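TRAP dicarboxylate transporter, DctP subunit (PDB 4N91) binds D-glucuronate in both its alpha and beta forms, probably as the extracytoplasmic solute-binding component of a TRAP transporter. Local coordinates at residues E107-P112 and P128-P133; V183-L188 and M236-P241. One frame throughout, in Å; residues are numbered along the deposited sequence.

Contact 1: E107-P112 and P128-P133; sequences EIFNLP and PEIVKP
Phe-109 meets Ile-130 and Val-131 with the far end of its ring. All contact across the two segments is apolar. The ring atom CZ does the touching in both pairs. CZ lies 4.1 Å from Ile-130 CG2, which sits at the edge of the ring, near its plane. Val-131 CG1 is also 4.1 Å from Phe-109 CZ but approaches obliquely, and these two side chains lie nearly at right angles. Phe-109 has CG beside its backbone N and opposite the carbonyl carbon (chi1 -55°), and from there the ring reaches toward helix 128-135. On that helix, Ile-130 presents its short branch, CG2, to the ring. The two segments bury just 89 Å² between them, and their nearest CA atoms, those of Phe-109 and Val-131, are 9.9 Å apart.

One face of the Phe-109 ring is occupied by its own neighbour: Ile-108 CG2 stands 3.8 Å above the ring plane, over its centre. Helix 118-125 adds Val-124, which touches both Phe-109 and Ile-130, and Met-125, which touches Phe-109 and Val-131, while Ile-130 also packs on Ala-327 and Tyr-331 of helix 322-334.

The polar bonds lie within or beyond the two segments. The turn at 107-110 is closed by Asn-110 N and Glu-107 O at 3.0 Å. Asn-110 OD1 bonds Asn-96, its ND2 bonds Glu-100, and Glu-107 OE1 bonds Asn-318.

The chemistry implies a small, buried hydrophobic contact without directional bonds between the segments. The ring is held by packing from helices 118-125 and 128-135 and from Pro-241, while hydrogen bonds fix the turn that carries it.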
ATOM      1  N   GLU A 107       7.066  -2.287  -9.891  1.00 17.88           N
ATOM      2  CA  GLU A 107       8.240  -1.799  -9.161  1.00 16.52           C
ATOM      3  C   GLU A 107       8.315  -0.299  -9.118  1.00 15.69           C
ATOM      4  O   GLU A 107       8.913   0.251  -8.207  1.00 18.48           O
ATOM      5  CB  GLU A 107       9.525  -2.240  -9.879  1.00 28.25           C
ATOM      6  CG  GLU A 107       9.948  -3.617  -9.599  1.00 38.72           C
ATOM      7  CD  GLU A 107      11.084  -4.064 -10.491  1.00 31.23           C
ATOM      8  OE1 GLU A 107      11.313  -3.479 -11.605  1.00 31.99           O
ATOM      9  OE2 GLU A 107      11.736  -5.039 -10.081  1.00 42.62           O
ATOM     10  N   ILE A 108       7.791   0.363 -10.142  1.00 17.99           N
ATOM     11  CA  ILE A 108       7.930   1.817 -10.245  1.00 20.29           C
ATOM     12  C   ILE A 108       7.494   2.555  -8.968  1.00 16.25           C
ATOM     13  O   ILE A 108       8.208   3.444  -8.478  1.00 20.44           O
ATOM     14  CB  ILE A 108       7.200   2.371 -11.507  1.00 18.26           C
ATOM     15  CG1 ILE A 108       7.408   3.878 -11.654  1.00 23.41           C
ATOM     16  CG2 ILE A 108       5.705   2.064 -11.500  1.00 21.75           C
ATOM     17  CD1 ILE A 108       8.801   4.277 -11.914  1.00 27.75           C
ATOM     18  N   PHE A 109       6.339   2.190  -8.432  1.00 16.54           N
ATOM     19  CA  PHE A 109       5.816   2.910  -7.255  1.00 18.59           C
ATOM     20  C   PHE A 109       6.399   2.414  -5.925  1.00 25.34           C
ATOM     21  O   PHE A 109       6.036   2.923  -4.867  1.00 28.57           O
ATOM     22  CB  PHE A 109       4.294   2.856  -7.187  1.00 19.51           C
ATOM     23  CG  PHE A 109       3.607   3.357  -8.417  1.00 17.75           C
ATOM     24  CD1 PHE A 109       3.949   4.573  -8.987  1.00 21.43           C
ATOM     25  CD2 PHE A 109       2.611   2.609  -9.015  1.00 19.70           C
ATOM     26  CE1 PHE A 109       3.301   5.010 -10.120  1.00 20.76           C
ATOM     27  CE2 PHE A 109       1.970   3.058 -10.157  1.00 24.39           C
ATOM     28  CZ  PHE A 109       2.328   4.240 -10.710  1.00 22.44           C
ATOM     29  N   ASN A 110       7.283   1.430  -5.977  1.00 15.93           N
ATOM     30  CA  ASN A 110       7.992   0.949  -4.778  1.00 20.86           C
ATOM     31  C   ASN A 110       9.361   1.590  -4.582  1.00 21.17           C
ATOM     32  O   ASN A 110      10.042   1.312  -3.593  1.00 19.70           O
ATOM     33  CB  ASN A 110       8.142  -0.570  -4.825  1.00 21.38           C
ATOM     34  CG  ASN A 110       6.803  -1.269  -4.780  1.00 18.73           C
ATOM     35  OD1 ASN A 110       5.849  -0.730  -4.215  1.00 20.97           O
ATOM     36  ND2 ASN A 110       6.706  -2.430  -5.415  1.00 18.90           N
ATOM     37  N   LEU A 111       9.761   2.467  -5.497  1.00 17.95           N
ATOM     38  CA  LEU A 111      11.058   3.126  -5.386  1.00 19.59           C
ATOM     39  C   LEU A 111      11.072   4.064  -4.180  1.00 22.55           C
ATOM     40  O   LEU A 111      10.152   4.838  -3.996  1.00 17.93           O
ATOM     41  CB  LEU A 111      11.365   3.926  -6.655  1.00 19.85           C
ATOM     42  CG  LEU A 111      11.547   3.099  -7.931  1.00 22.45           C
ATOM     43  CD1 LEU A 111      11.743   4.011  -9.147  1.00 25.49           C
ATOM     44  CD2 LEU A 111      12.722   2.156  -7.761  1.00 27.05           C
ATOM     45  N   PRO A 112      12.128   4.009  -3.363  1.00 19.79           N
ATOM     46  CA  PRO A 112      12.253   4.938  -2.241  1.00 21.43           C
ATOM     47  C   PRO A 112      12.504   6.370  -2.697  1.00 17.58           C
ATOM     48  O   PRO A 112      13.181   6.602  -3.719  1.00 19.44           O
ATOM     49  CB  PRO A 112      13.483   4.423  -1.486  1.00 23.63           C
ATOM     50  CG  PRO A 112      13.761   3.072  -2.038  1.00 29.29           C
ATOM     51  CD  PRO A 112      13.246   3.058  -3.422  1.00 23.05           C
ATOM     52  N   PRO A 128      -4.160   8.863 -15.651  1.00 23.20           N
ATOM     53  CA  PRO A 128      -4.399   7.592 -16.331  1.00 26.62           C
ATOM     54  C   PRO A 128      -3.270   7.220 -17.290  1.00 25.66           C
ATOM     55  O   PRO A 128      -3.065   6.048 -17.552  1.00 24.34           O
ATOM     56  CB  PRO A 128      -5.689   7.844 -17.127  1.00 31.04           C
ATOM     57  CG  PRO A 128      -6.235   9.121 -16.621  1.00 36.52           C
ATOM     58  CD  PRO A 128      -5.102   9.906 -16.078  1.00 26.13           C
ATOM     59  N   GLU A 129      -2.539   8.193 -17.814  1.00 25.53           N
ATOM     60  CA  GLU A 129      -1.473   7.850 -18.736  1.00 27.32           C
ATOM     61  C   GLU A 129      -0.331   7.165 -18.026  1.00 27.95           C
ATOM     62  O   GLU A 129       0.408   6.387 -18.615  1.00 24.93           O
ATOM     63  CB  GLU A 129      -0.985   9.082 -19.466  1.00 29.95           C
ATOM     64  CG  GLU A 129      -2.032   9.616 -20.410  1.00 35.74           C
ATOM     65  CD  GLU A 129      -1.503  10.725 -21.266  1.00 48.90           C
ATOM     66  OE1 GLU A 129      -0.534  11.391 -20.838  1.00 51.69           O
ATOM     67  OE2 GLU A 129      -2.057  10.925 -22.367  1.00 51.75           O
ATOM     68  N   ILE A 130      -0.183   7.454 -16.747  1.00 22.74           N
ATOM     69  CA  ILE A 130       0.816   6.773 -15.947  1.00 18.50           C
ATOM     70  C   ILE A 130       0.277   5.456 -15.399  1.00 19.79           C
ATOM     71  O   ILE A 130       0.932   4.443 -15.531  1.00 21.06           O
ATOM     72  CB  ILE A 130       1.305   7.659 -14.776  1.00 19.69           C
ATOM     73  CG1 ILE A 130       2.013   8.896 -15.329  1.00 22.23           C
ATOM     74  CG2 ILE A 130       2.246   6.871 -13.855  1.00 23.15           C
ATOM     75  CD1 ILE A 130       2.538   9.882 -14.279  1.00 27.96           C
ATOM     76  N   VAL A 131      -0.889   5.463 -14.749  1.00 20.34           N
ATOM     77  CA  VAL A 131      -1.308   4.245 -14.029  1.00 18.55           C
ATOM     78  C   VAL A 131      -1.923   3.165 -14.923  1.00 19.57           C
ATOM     79  O   VAL A 131      -1.759   1.984 -14.650  1.00 20.85           O
ATOM     80  CB  VAL A 131      -2.240   4.544 -12.822  1.00 16.80           C
ATOM     81  CG1 VAL A 131      -1.510   5.381 -11.798  1.00 19.28           C
ATOM     82  CG2 VAL A 131      -3.542   5.227 -13.270  1.00 22.59           C
ATOM     83  N   LYS A 132      -2.610   3.533 -16.000  1.00 19.45           N
ATOM     84  CA  LYS A 132      -3.310   2.504 -16.763  1.00 23.23           C
ATOM     85  C   LYS A 132      -2.418   1.399 -17.327  1.00 23.52           C
ATOM     86  O   LYS A 132      -2.765   0.230 -17.224  1.00 22.84           O
ATOM     87  CB  LYS A 132      -4.209   3.116 -17.842  1.00 27.90           C
ATOM     88  CG  LYS A 132      -5.682   2.952 -17.480  1.00 39.94           C
ATOM     89  CD  LYS A 132      -6.594   4.107 -17.906  1.00 43.68           C
ATOM     90  CE  LYS A 132      -8.033   3.794 -17.469  1.00 47.63           C
ATOM     91  NZ  LYS A 132      -9.029   4.859 -17.781  1.00 56.76           N
ATOM     92  N   PRO A 133      -1.253   1.750 -17.899  1.00 22.64           N
ATOM     93  CA  PRO A 133      -0.353   0.698 -18.396  1.00 20.92           C
ATOM     94  C   PRO A 133       0.152  -0.214 -17.286  1.00 18.52           C
ATOM     95  O   PRO A 133       0.365  -1.408 -17.521  1.00 21.14           O
ATOM     96  CB  PRO A 133       0.812   1.486 -18.997  1.00 22.23           C
ATOM     97  CG  PRO A 133       0.249   2.788 -19.309  1.00 26.01           C
ATOM     98  CD  PRO A 133      -0.798   3.087 -18.290  1.00 22.90           C
TER

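Contact 2: V183-L188 and M236-P241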
ATOM      1  N   VAL A 183      13.317  -5.642   0.582  1.00 13.92           N
ATOM      2  CA  VAL A 183      14.446  -6.397   1.114  1.00 16.17           C
ATOM      3  C   VAL A 183      15.776  -5.722   0.738  1.00 17.80           C
ATOM      4  O   VAL A 183      16.657  -5.535   1.578  1.00 16.73           O
ATOM      5  CB  VAL A 183      14.416  -7.829   0.626  1.00 18.02           C
ATOM      6  CG1 VAL A 183      15.714  -8.554   0.994  1.00 20.38           C
ATOM      7  CG2 VAL A 183      13.203  -8.538   1.215  1.00 17.92           C
ATOM      8  N   ARG A 184      15.921  -5.355  -0.535  1.00 16.56           N
ATOM      9  CA  ARG A 184      17.123  -4.678  -0.991  1.00 17.77           C
ATOM     10  C   ARG A 184      17.315  -3.331  -0.276  1.00 18.19           C
ATOM     11  O   ARG A 184      18.426  -2.962   0.069  1.00 17.34           O
ATOM     12  CB  ARG A 184      17.090  -4.484  -2.505  1.00 18.22           C
ATOM     13  CG  ARG A 184      18.289  -3.773  -3.071  1.00 21.87           C
ATOM     14  CD  ARG A 184      19.579  -4.522  -2.862  1.00 28.26           C
ATOM     15  NE  ARG A 184      20.666  -3.827  -3.553  1.00 29.44           N
ATOM     16  CZ  ARG A 184      21.943  -3.886  -3.199  1.00 37.09           C
ATOM     17  NH1 ARG A 184      22.324  -4.631  -2.162  1.00 35.09           N
ATOM     18  NH2 ARG A 184      22.844  -3.192  -3.886  1.00 36.03           N
HETATM   19  N   MSE A 185      16.229  -2.604  -0.050  1.00 16.66           N
HETATM   20  CA  MSE A 185      16.316  -1.347   0.677  1.00 17.06           C
HETATM   21  C   MSE A 185      16.912  -1.576   2.069  1.00 16.78           C
HETATM   22  O   MSE A 185      17.753  -0.788   2.533  1.00 17.59           O
HETATM   23  CB  MSE A 185      14.934  -0.702   0.796  1.00 17.04           C
HETATM   24  CG  MSE A 185      14.985   0.675   1.425  1.00 19.05           C
HETATM   25 SE   MSE A 185      13.177   1.404   1.697  1.00 29.24          SE
HETATM   26  CE  MSE A 185      12.631   0.289   3.220  1.00 26.01           C
HETATM   27  N   MSE A 186      16.489  -2.642   2.757  1.00 15.54           N
HETATM   28  CA  MSE A 186      17.012  -2.878   4.108  1.00 15.35           C
HETATM   29  C   MSE A 186      18.495  -3.233   4.035  1.00 16.17           C
HETATM   30  O   MSE A 186      19.268  -2.804   4.895  1.00 18.38           O
HETATM   31  CB  MSE A 186      16.259  -3.965   4.863  1.00 14.72           C
HETATM   32  CG  MSE A 186      14.783  -3.681   5.060  1.00 16.16           C
HETATM   33 SE   MSE A 186      14.396  -1.899   5.821  1.00 23.81          SE
HETATM   34  CE  MSE A 186      15.631  -1.877   7.271  1.00 15.13           C
ATOM     35  N   ASP A 187      18.886  -4.000   3.009  1.00 16.96           N
ATOM     36  CA  ASP A 187      20.285  -4.362   2.830  1.00 19.44           C
ATOM     37  C   ASP A 187      21.160  -3.110   2.661  1.00 18.35           C
ATOM     38  O   ASP A 187      22.238  -3.010   3.272  1.00 18.99           O
ATOM     39  CB  ASP A 187      20.465  -5.240   1.603  1.00 19.70           C
ATOM     40  CG  ASP A 187      19.930  -6.633   1.776  1.00 29.24           C
ATOM     41  OD1 ASP A 187      19.724  -7.090   2.927  1.00 32.44           O
ATOM     42  OD2 ASP A 187      19.745  -7.285   0.731  1.00 31.93           O
ATOM     43  N   LEU A 188      20.705  -2.161   1.841  1.00 16.70           N
ATOM     44  CA  LEU A 188      21.442  -0.921   1.604  1.00 20.69           C
ATOM     45  C   LEU A 188      21.511  -0.025   2.835  1.00 20.82           C
ATOM     46  O   LEU A 188      22.438   0.770   2.991  1.00 22.61           O
ATOM     47  CB  LEU A 188      20.798  -0.146   0.459  1.00 21.63           C
ATOM     48  CG  LEU A 188      21.029  -0.736  -0.922  1.00 22.70           C
ATOM     49  CD1 LEU A 188      20.044  -0.142  -1.917  1.00 21.81           C
ATOM     50  CD2 LEU A 188      22.480  -0.475  -1.342  1.00 25.37           C
HETATM   51  N   MSE A 236      10.274   8.625   6.165  1.00 14.83           N
HETATM   52  CA  MSE A 236       9.342   8.675   5.020  1.00 16.10           C
HETATM   53  C   MSE A 236       9.953   8.142   3.708  1.00 17.56           C
HETATM   54  O   MSE A 236       9.950   8.814   2.652  1.00 17.86           O
HETATM   55  CB  MSE A 236       8.801  10.106   4.862  1.00 20.38           C
HETATM   56  CG  MSE A 236       7.972  10.551   6.057  1.00 15.29           C
HETATM   57 SE   MSE A 236       7.480  12.437   5.996  1.00 31.55          SE
HETATM   58  CE  MSE A 236       6.241  12.307   4.503  1.00 38.42           C
ATOM     59  N   HIS A 237      10.426   6.902   3.760  1.00 16.12           N
ATOM     60  CA  HIS A 237      11.198   6.343   2.658  1.00 15.70           C
ATOM     61  C   HIS A 237      10.374   5.992   1.442  1.00 15.57           C
ATOM     62  O   HIS A 237      10.904   5.978   0.329  1.00 17.36           O
ATOM     63  CB  HIS A 237      12.025   5.131   3.084  1.00 13.58           C
ATOM     64  CG  HIS A 237      11.288   4.144   3.932  1.00 13.75           C
ATOM     65  ND1 HIS A 237      11.450   4.094   5.296  1.00 16.40           N
ATOM     66  CD2 HIS A 237      10.429   3.144   3.621  1.00 17.49           C
ATOM     67  CE1 HIS A 237      10.705   3.131   5.796  1.00 15.22           C
ATOM     68  NE2 HIS A 237      10.079   2.535   4.804  1.00 14.94           N
ATOM     69  N   GLN A 238       9.092   5.712   1.630  1.00 15.81           N
ATOM     70  CA  GLN A 238       8.225   5.368   0.502  1.00 14.79           C
ATOM     71  C   GLN A 238       6.825   5.907   0.690  1.00 14.06           C
ATOM     72  O   GLN A 238       6.359   6.119   1.836  1.00 15.37           O
ATOM     73  CB  GLN A 238       8.100   3.868   0.298  1.00 16.90           C
ATOM     74  CG  GLN A 238       9.357   3.147  -0.099  1.00 20.94           C
ATOM     75  CD  GLN A 238       9.190   1.660   0.102  1.00 28.60           C
ATOM     76  OE1 GLN A 238       8.894   1.170   1.225  1.00 27.51           O
ATOM     77  NE2 GLN A 238       9.337   0.924  -0.970  1.00 29.03           N
HETATM   78  N   MSE A 239       6.161   6.129  -0.448  1.00 17.71           N
HETATM   79  CA  MSE A 239       4.727   6.370  -0.496  1.00 14.68           C
HETATM   80  C   MSE A 239       4.172   5.285  -1.395  1.00 17.77           C
HETATM   81  O   MSE A 239       4.259   5.375  -2.622  1.00 20.03           O
HETATM   82  CB  MSE A 239       4.377   7.757  -1.019  1.00 16.61           C
HETATM   83  CG  MSE A 239       5.029   8.822  -0.229  1.00 20.67           C
HETATM   84 SE   MSE A 239       4.464  10.579  -0.837  1.00 27.93          SE
HETATM   85  CE  MSE A 239       2.937  10.798   0.406  1.00 42.52           C
ATOM     86  N   VAL A 240       3.627   4.246  -0.775  1.00 13.54           N
ATOM     87  CA  VAL A 240       3.300   3.021  -1.511  1.00 13.36           C
ATOM     88  C   VAL A 240       1.793   2.913  -1.642  1.00 12.80           C
ATOM     89  O   VAL A 240       1.079   2.756  -0.645  1.00 15.81           O
ATOM     90  CB  VAL A 240       3.843   1.749  -0.813  1.00 15.62           C
ATOM     91  CG1 VAL A 240       3.540   0.516  -1.659  1.00 17.07           C
ATOM     92  CG2 VAL A 240       5.357   1.867  -0.561  1.00 19.90           C
ATOM     93  N   PRO A 241       1.284   3.024  -2.870  1.00 14.81           N
ATOM     94  CA  PRO A 241      -0.176   2.959  -2.964  1.00 14.03           C
ATOM     95  C   PRO A 241      -0.708   1.575  -2.675  1.00 13.56           C
ATOM     96  O   PRO A 241      -0.057   0.579  -3.002  1.00 13.95           O
ATOM     97  CB  PRO A 241      -0.455   3.346  -4.426  1.00 14.76           C
ATOM     98  CG  PRO A 241       0.809   2.946  -5.174  1.00 16.59           C
ATOM     99  CD  PRO A 241       1.937   3.196  -4.181  1.00 17.23           C
TER
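Met-185, a selenomethionine, lays its end group over one face of the His-237 imidazole. It comes in crosswise to the histidine side chain. The methyl CE stands 3.5 Å above the ring plane, offset toward the rim, and its closest ring atom is His-237 CD2, 3.6 Å away. CE is 3.9 Å from the ring centroid and 25° off the normal, which makes a CH-pi contact. The selenium follows at an angle: SE is 4.3 Å from the centroid of His-237 and 38° off its normal. Met-185 runs extended from helix 180-188 and bends at the end (chi3 74°), which brings CE over the ring.

The imidazole is gripped at both nitrogens. ND1 bonds Asp-235 OD2 and NE2 bonds Glu-214 OE2. These bonds fix the rotation of the ring, and two carboxylates would be expected to favour a protonated histidine.

Gln-238 is the second partner of the helix. Met-185 SE lies 4.3 Å from Gln-238 CD. The amide is held at both ends: NE2 bonds the backbone O of Asn-110, and OE1 bonds Asn-182 ND2 on helix 180-188. Gln-238 CG lies at the edge of the His-237 ring, in its plane.

His-237 and Gln-238 both pack on Arg-154, a residue of the glucuronate site. They are therefore second-shell neighbours of the pocket. The arrangement belongs to the two-domain periplasmic binding protein fold: a helix lies against the end of strand 231-238, where the chain leaves the sheet of one domain and crosses to strand 242-247 in the sheet of the other.

From the N terminus, contact 1 comes first. It closes a short loop of 15 residues that contains helix 118-125. Contact 2 opens later and closes a longer loop of 47 residues, with both helix and strand in it. The two are in series, neither nesting nor crossing, and their centres are 15 Å apart. Segments 107-112 and 236-241 run beside each other and join the contacts: Phe-109 CB packs on Pro-241 CD at 3.8 Å, and Pro-112 CB on the O of His-237 at 3.5 Å. Contact 1 ties helix 128-135 to loop 107-112, and contact 2 ties helix 180-188 to the chain crossing between the two sheets. Helix 301-317 packs against both.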